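Local coordinates for protein type III Pentaketide Synthase (PDB 3EUO) that probably acts as an acyltransferase of the chalcone/stilbene synthase family, serving as a type III polyketide synthase that makes pentaketides, at residues 295-300 with 336-341; 305-310 with 315-320. One frame throughout, in Å; residues are numbered along the deposited sequence.

Overall arrangement
Both contacts lie beside strand 292-295, outermost in the mixed sheet within this chain: interaction 1 sets its end and the following loop on helix 334-342, interaction 2 joins helix 300-310 to the start of helix 318-327. Their centres lie about 11 Å apart, interaction 2 nested within the loop closed by interaction 1. Met295 joins them: its CB lies 3.7 Å from Met317 SD, and its O is 2.6 Å from Ser320 OG, a probable hydrogen bond. Interaction 1 lies about 7 Å from the centre of the chain, centre to centre, and interaction 2 about 17 Å. Interaction 1 includes His296; with Asn329 and the oxidised Cys143 it probably forms the Cys-His-Asn triad of this thiolase-like family.

Interaction 1 of 2, residues 295-300 with 336-341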
loop_
_atom_site.group_PDB
_atom_site.type_symbol
_atom_site.label_atom_id
_atom_site.label_comp_id
_atom_site.label_asym_id
_atom_site.label_seq_id
_atom_site.Cartn_x
_atom_site.Cartn_y
_atom_site.Cartn_z
ATOM N N MET A 295 -1.576 -12.875 20.207
ATOM C CA MET A 295 -0.256 -12.656 19.619
ATOM C C MET A 295 -0.191 -13.227 18.212
ATOM O O MET A 295 -0.711 -14.314 17.963
ATOM C CB MET A 295 0.822 -13.332 20.473
ATOM C CG MET A 295 2.253 -13.135 19.970
ATOM S SD MET A 295 2.914 -11.487 20.314
ATOM C CE MET A 295 2.380 -11.329 22.022
ATOM N N HIS A 296 0.452 -12.506 17.295
ATOM C CA HIS A 296 0.771 -13.091 16.002
ATOM C C HIS A 296 1.908 -14.087 16.217
ATOM O O HIS A 296 2.986 -13.705 16.688
ATOM C CB HIS A 296 1.196 -12.044 14.971
ATOM C CG HIS A 296 1.643 -12.649 13.676
ATOM N ND1 HIS A 296 2.946 -12.591 13.229
ATOM C CD2 HIS A 296 0.963 -13.375 12.760
ATOM C CE1 HIS A 296 3.043 -13.235 12.080
ATOM N NE2 HIS A 296 1.852 -13.716 11.770
ATOM N N PRO A 297 1.670 -15.367 15.883
ATOM C CA PRO A 297 2.674 -16.389 16.149
ATOM C C PRO A 297 3.702 -16.463 15.019
ATOM O O PRO A 297 3.667 -17.391 14.200
ATOM C CB PRO A 297 1.843 -17.663 16.244
ATOM C CG PRO A 297 0.688 -17.429 15.291
ATOM C CD PRO A 297 0.456 -15.928 15.255
ATOM N N GLY A 298 4.595 -15.474 14.979
ATOM C CA GLY A 298 5.613 -15.369 13.931
ATOM C C GLY A 298 6.551 -16.563 13.908
ATOM O O GLY A 298 7.027 -16.964 12.844
ATOM N N GLY A 299 6.801 -17.120 15.091
ATOM C CA GLY A 299 7.584 -18.346 15.288
ATOM C C GLY A 299 7.355 -18.818 16.717
ATOM O O GLY A 299 6.852 -18.055 17.547
ATOM N N ALA A 300 7.724 -20.062 17.026
ATOM C CA ALA A 300 7.521 -20.587 18.382
ATOM C C ALA A 300 8.217 -19.747 19.450
ATOM O O ALA A 300 7.674 -19.563 20.543
ATOM C CB ALA A 300 7.938 -22.045 18.483
ATOM N N PHE A 336 -6.117 -11.827 12.464
ATOM C CA PHE A 336 -7.587 -11.838 12.490
ATOM C C PHE A 336 -8.107 -13.259 12.695
ATOM O O PHE A 336 -9.171 -13.460 13.291
ATOM C CB PHE A 336 -8.208 -11.205 11.232
ATOM C CG PHE A 336 -7.880 -9.732 11.033
ATOM C CD1 PHE A 336 -7.492 -8.921 12.093
ATOM C CD2 PHE A 336 -8.010 -9.156 9.764
ATOM C CE1 PHE A 336 -7.194 -7.565 11.896
ATOM C CE2 PHE A 336 -7.727 -7.810 9.556
ATOM C CZ PHE A 336 -7.318 -7.009 10.622
ATOM N N SER A 337 -7.346 -14.237 12.206
ATOM C CA SER A 337 -7.644 -15.646 12.427
ATOM C C SER A 337 -7.576 -15.983 13.917
ATOM O O SER A 337 -8.458 -16.668 14.441
ATOM C CB SER A 337 -6.686 -16.529 11.623
ATOM O OG SER A 337 -7.042 -17.890 11.733
ATOM N N VAL A 338 -6.534 -15.483 14.585
ATOM C CA VAL A 338 -6.409 -15.570 16.048
ATOM C C VAL A 338 -7.598 -14.911 16.783
ATOM O O VAL A 338 -8.216 -15.533 17.656
ATOM C CB VAL A 338 -5.051 -14.998 16.530
ATOM C CG1 VAL A 338 -4.986 -14.926 18.058
ATOM C CG2 VAL A 338 -3.888 -15.838 15.975
ATOM N N LEU A 339 -7.937 -13.675 16.414
ATOM C CA LEU A 339 -9.072 -12.982 17.038
ATOM C C LEU A 339 -10.425 -13.671 16.811
ATOM O O LEU A 339 -11.293 -13.672 17.707
ATOM C CB LEU A 339 -9.133 -11.518 16.597
ATOM C CG LEU A 339 -8.032 -10.619 17.156
ATOM C CD1 LEU A 339 -8.046 -9.314 16.394
ATOM C CD2 LEU A 339 -8.226 -10.374 18.654
ATOM N N ASN A 340 -10.597 -14.260 15.627
ATOM C CA ASN A 340 -11.793 -15.033 15.321
ATOM C C ASN A 340 -11.856 -16.293 16.187
ATOM O O ASN A 340 -12.889 -16.615 16.778
ATOM C CB ASN A 340 -11.816 -15.405 13.833
ATOM C CG ASN A 340 -13.132 -16.037 13.404
ATOM O OD1 ASN A 340 -14.211 -15.558 13.757
ATOM N ND2 ASN A 340 -13.044 -17.113 12.635
ATOM N N ARG A 341 -10.734 -16.998 16.272
ATOM C CA ARG A 341 -10.680 -18.247 17.032
ATOM C C ARG A 341 -10.834 -18.006 18.536
ATOM O O ARG A 341 -11.453 -18.812 19.233
ATOM C CB ARG A 341 -9.379 -18.998 16.730
ATOM C CG ARG A 341 -9.214 -20.342 17.440
ATOM C CD ARG A 341 -10.029 -21.455 16.789
ATOM N NE ARG A 341 -9.645 -22.759 17.326
ATOM C CZ ARG A 341 -10.476 -23.625 17.899
ATOM N NH1 ARG A 341 -11.770 -23.356 17.998
ATOM N NH2 ARG A 341 -10.010 -24.778 18.356
#
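Met295 and Pro297 meet helix segment 336-341 through a single side chain, Val338, which leaves the helix toward the loop. CG2 lies beside the backbone N, while CG1 stands anti to that nitrogen (chi1 173°). This puts CG2 4.0 Å from Met295 O and 4.4 Å from Pro297 CD, a loose van der Waals contact in which a compact branched side chain suits the buried site. The carbonyl relies on the Ser320 hydroxyl, not on the valine, for a polar partner.

The loop that the methyl touches is the His-Pro-Gly-Gly segment familiar from chalcone synthases. Pro297 is the centre of an inverse gamma turn, with a weak bond of 2.9 Å from Gly298 N to His296 O, and the restricted phi of proline suits that bend. The His296 ring points elsewhere, its NE2 weakly bonded to Asn329 OD1, and Gly299 occupies the N-cap of helix 300-310. Further along the helix, past Val338, partly exposed Arg341 spreads its guanidinium among salt bridges to Asp322, Glu344 and Asp346.

Interaction 2 of 2, residues 305-310 with 315-320; sequences GAESAM and EHMRAS
The helix carrying Ala306 and Glu307 faces the turn carrying Met317 across a backbone separation of 8.4 Å, measured from Glu307 CA to His316 CA, leaving room for side chains between them. Met317, at the N-cap of helix 318-327, bridges this distance. Its extended chi2 (171°) carries SD to 3.9 Å from Ala306 CB, and the bend at chi3 (-41°) turns CE toward Glu307. The small alanine methyl lets the sulfur settle close to the helix, and a flexible thioether can follow both neighbours. Glu307, extended beyond CG, passes obliquely by the methionine, with OE2 3.8 Å and CG 3.9 Å from Met317 CE. That oxygen is hydrogen-bonded to the Tyr321 hydroxyl.

The turn is braced from within: Arg318 NH1 lies 2.8 Å from Glu315 O in a bond of 156° at hydrogen, with the carbonyl oxygen in the guanidinium plane, and also forms a salt bridge to Asp292. Trp293 of strand 292-295 also packs against Met317. With no hydrogen bond between the two segments, the direct contact rests mainly on dispersion, perhaps helped slightly by the carboxylate's attraction for the polarised S-methyl group.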
loop_
_atom_site.group_PDB
_atom_site.type_symbol
_atom_site.label_atom_id
_atom_site.label_comp_id
_atom_site.label_asym_id
_atom_site.label_seq_id
_atom_site.Cartn_x
_atom_site.Cartn_y
_atom_site.Cartn_z
ATOM N N GLY A 305 8.778 -16.530 24.074
ATOM C CA GLY A 305 9.364 -15.244 24.451
ATOM C C GLY A 305 8.389 -14.296 25.130
ATOM O O GLY A 305 8.748 -13.621 26.102
ATOM N N ALA A 306 7.160 -14.232 24.612
ATOM C CA ALA A 306 6.108 -13.400 25.207
ATOM C C ALA A 306 5.726 -13.902 26.598
ATOM O O ALA A 306 5.568 -13.107 27.527
ATOM C CB ALA A 306 4.891 -13.339 24.304
ATOM N N GLU A 307 5.600 -15.220 26.731
ATOM C CA GLU A 307 5.347 -15.865 28.026
ATOM C C GLU A 307 6.408 -15.484 29.057
ATOM O O GLU A 307 6.083 -15.209 30.213
ATOM C CB GLU A 307 5.318 -17.387 27.876
ATOM C CG GLU A 307 4.131 -17.918 27.101
ATOM C CD GLU A 307 4.320 -19.351 26.635
ATOM O OE1 GLU A 307 5.266 -20.029 27.092
ATOM O OE2 GLU A 307 3.511 -19.800 25.804
ATOM N N SER A 308 7.669 -15.469 28.624
ATOM C CA SER A 308 8.799 -15.133 29.489
ATOM C C SER A 308 8.821 -13.647 29.831
ATOM O O SER A 308 8.874 -13.279 31.007
ATOM C CB SER A 308 10.117 -15.549 28.829
ATOM O OG SER A 308 11.229 -15.141 29.604
ATOM N N ALA A 309 8.779 -12.805 28.800
ATOM C CA ALA A 309 8.880 -11.353 28.957
ATOM C C ALA A 309 7.758 -10.756 29.800
ATOM O O ALA A 309 8.004 -9.866 30.617
ATOM C CB ALA A 309 8.928 -10.675 27.594
ATOM N N MET A 310 6.533 -11.242 29.597
ATOM C CA MET A 310 5.357 -10.642 30.235
ATOM C C MET A 310 4.794 -11.488 31.387
ATOM O O MET A 310 3.772 -11.133 31.974
ATOM C CB MET A 310 4.250 -10.356 29.203
ATOM C CG MET A 310 4.623 -9.433 28.018
ATOM S SD MET A 310 5.464 -7.876 28.424
ATOM C CE MET A 310 4.232 -6.981 29.356
ATOM N N GLU A 315 -1.757 -20.599 27.879
ATOM C CA GLU A 315 -3.200 -20.453 27.819
ATOM C C GLU A 315 -3.633 -18.999 27.649
ATOM O O GLU A 315 -4.714 -18.734 27.122
ATOM C CB GLU A 315 -3.855 -21.074 29.055
ATOM C CG GLU A 315 -3.888 -22.606 29.017
ATOM C CD GLU A 315 -2.558 -23.252 29.385
ATOM O OE1 GLU A 315 -1.708 -22.580 30.009
ATOM O OE2 GLU A 315 -2.363 -24.442 29.047
ATOM N N HIS A 316 -2.783 -18.071 28.084
ATOM C CA HIS A 316 -3.015 -16.645 27.866
ATOM C C HIS A 316 -3.059 -16.322 26.378
ATOM O O HIS A 316 -3.777 -15.420 25.965
ATOM C CB HIS A 316 -1.941 -15.799 28.538
ATOM C CG HIS A 316 -2.166 -15.591 30.002
ATOM N ND1 HIS A 316 -1.881 -16.558 30.942
ATOM C CD2 HIS A 316 -2.643 -14.526 30.686
ATOM C CE1 HIS A 316 -2.180 -16.098 32.146
ATOM N NE2 HIS A 316 -2.647 -14.868 32.018
ATOM N N MET A 317 -2.280 -17.061 25.591
ATOM C CA MET A 317 -2.267 -16.916 24.138
ATOM C C MET A 317 -2.784 -18.179 23.434
ATOM O O MET A 317 -2.267 -18.550 22.383
ATOM C CB MET A 317 -0.849 -16.612 23.647
ATOM C CG MET A 317 -0.279 -15.279 24.086
ATOM S SD MET A 317 1.484 -15.124 23.677
ATOM C CE MET A 317 2.044 -16.720 24.065
ATOM N N ARG A 318 -3.814 -18.810 24.002
ATOM C CA ARG A 318 -4.337 -20.101 23.513
ATOM C C ARG A 318 -4.753 -20.121 22.030
ATOM O O ARG A 318 -4.525 -21.110 21.325
ATOM C CB ARG A 318 -5.502 -20.573 24.395
ATOM C CG ARG A 318 -6.688 -19.619 24.437
ATOM C CD ARG A 318 -7.579 -19.925 25.624
ATOM N NE ARG A 318 -8.613 -18.911 25.822
ATOM C CZ ARG A 318 -8.414 -17.734 26.414
ATOM N NH1 ARG A 318 -7.209 -17.390 26.858
ATOM N NH2 ARG A 318 -9.427 -16.892 26.558
ATOM N N ALA A 319 -5.372 -19.038 21.568
ATOM C CA ALA A 319 -5.774 -18.923 20.161
ATOM C C ALA A 319 -4.569 -18.766 19.217
ATOM O O ALA A 319 -4.615 -19.203 18.064
ATOM C CB ALA A 319 -6.763 -17.778 19.986
ATOM N N SER A 320 -3.500 -18.152 19.719
ATOM C CA SER A 320 -2.251 -17.999 18.969
ATOM C C SER A 320 -1.598 -19.359 18.775
ATOM O O SER A 320 -1.186 -19.699 17.674
ATOM C CB SER A 320 -1.299 -17.060 19.699
ATOM O OG SER A 320 -1.848 -15.758 19.800
#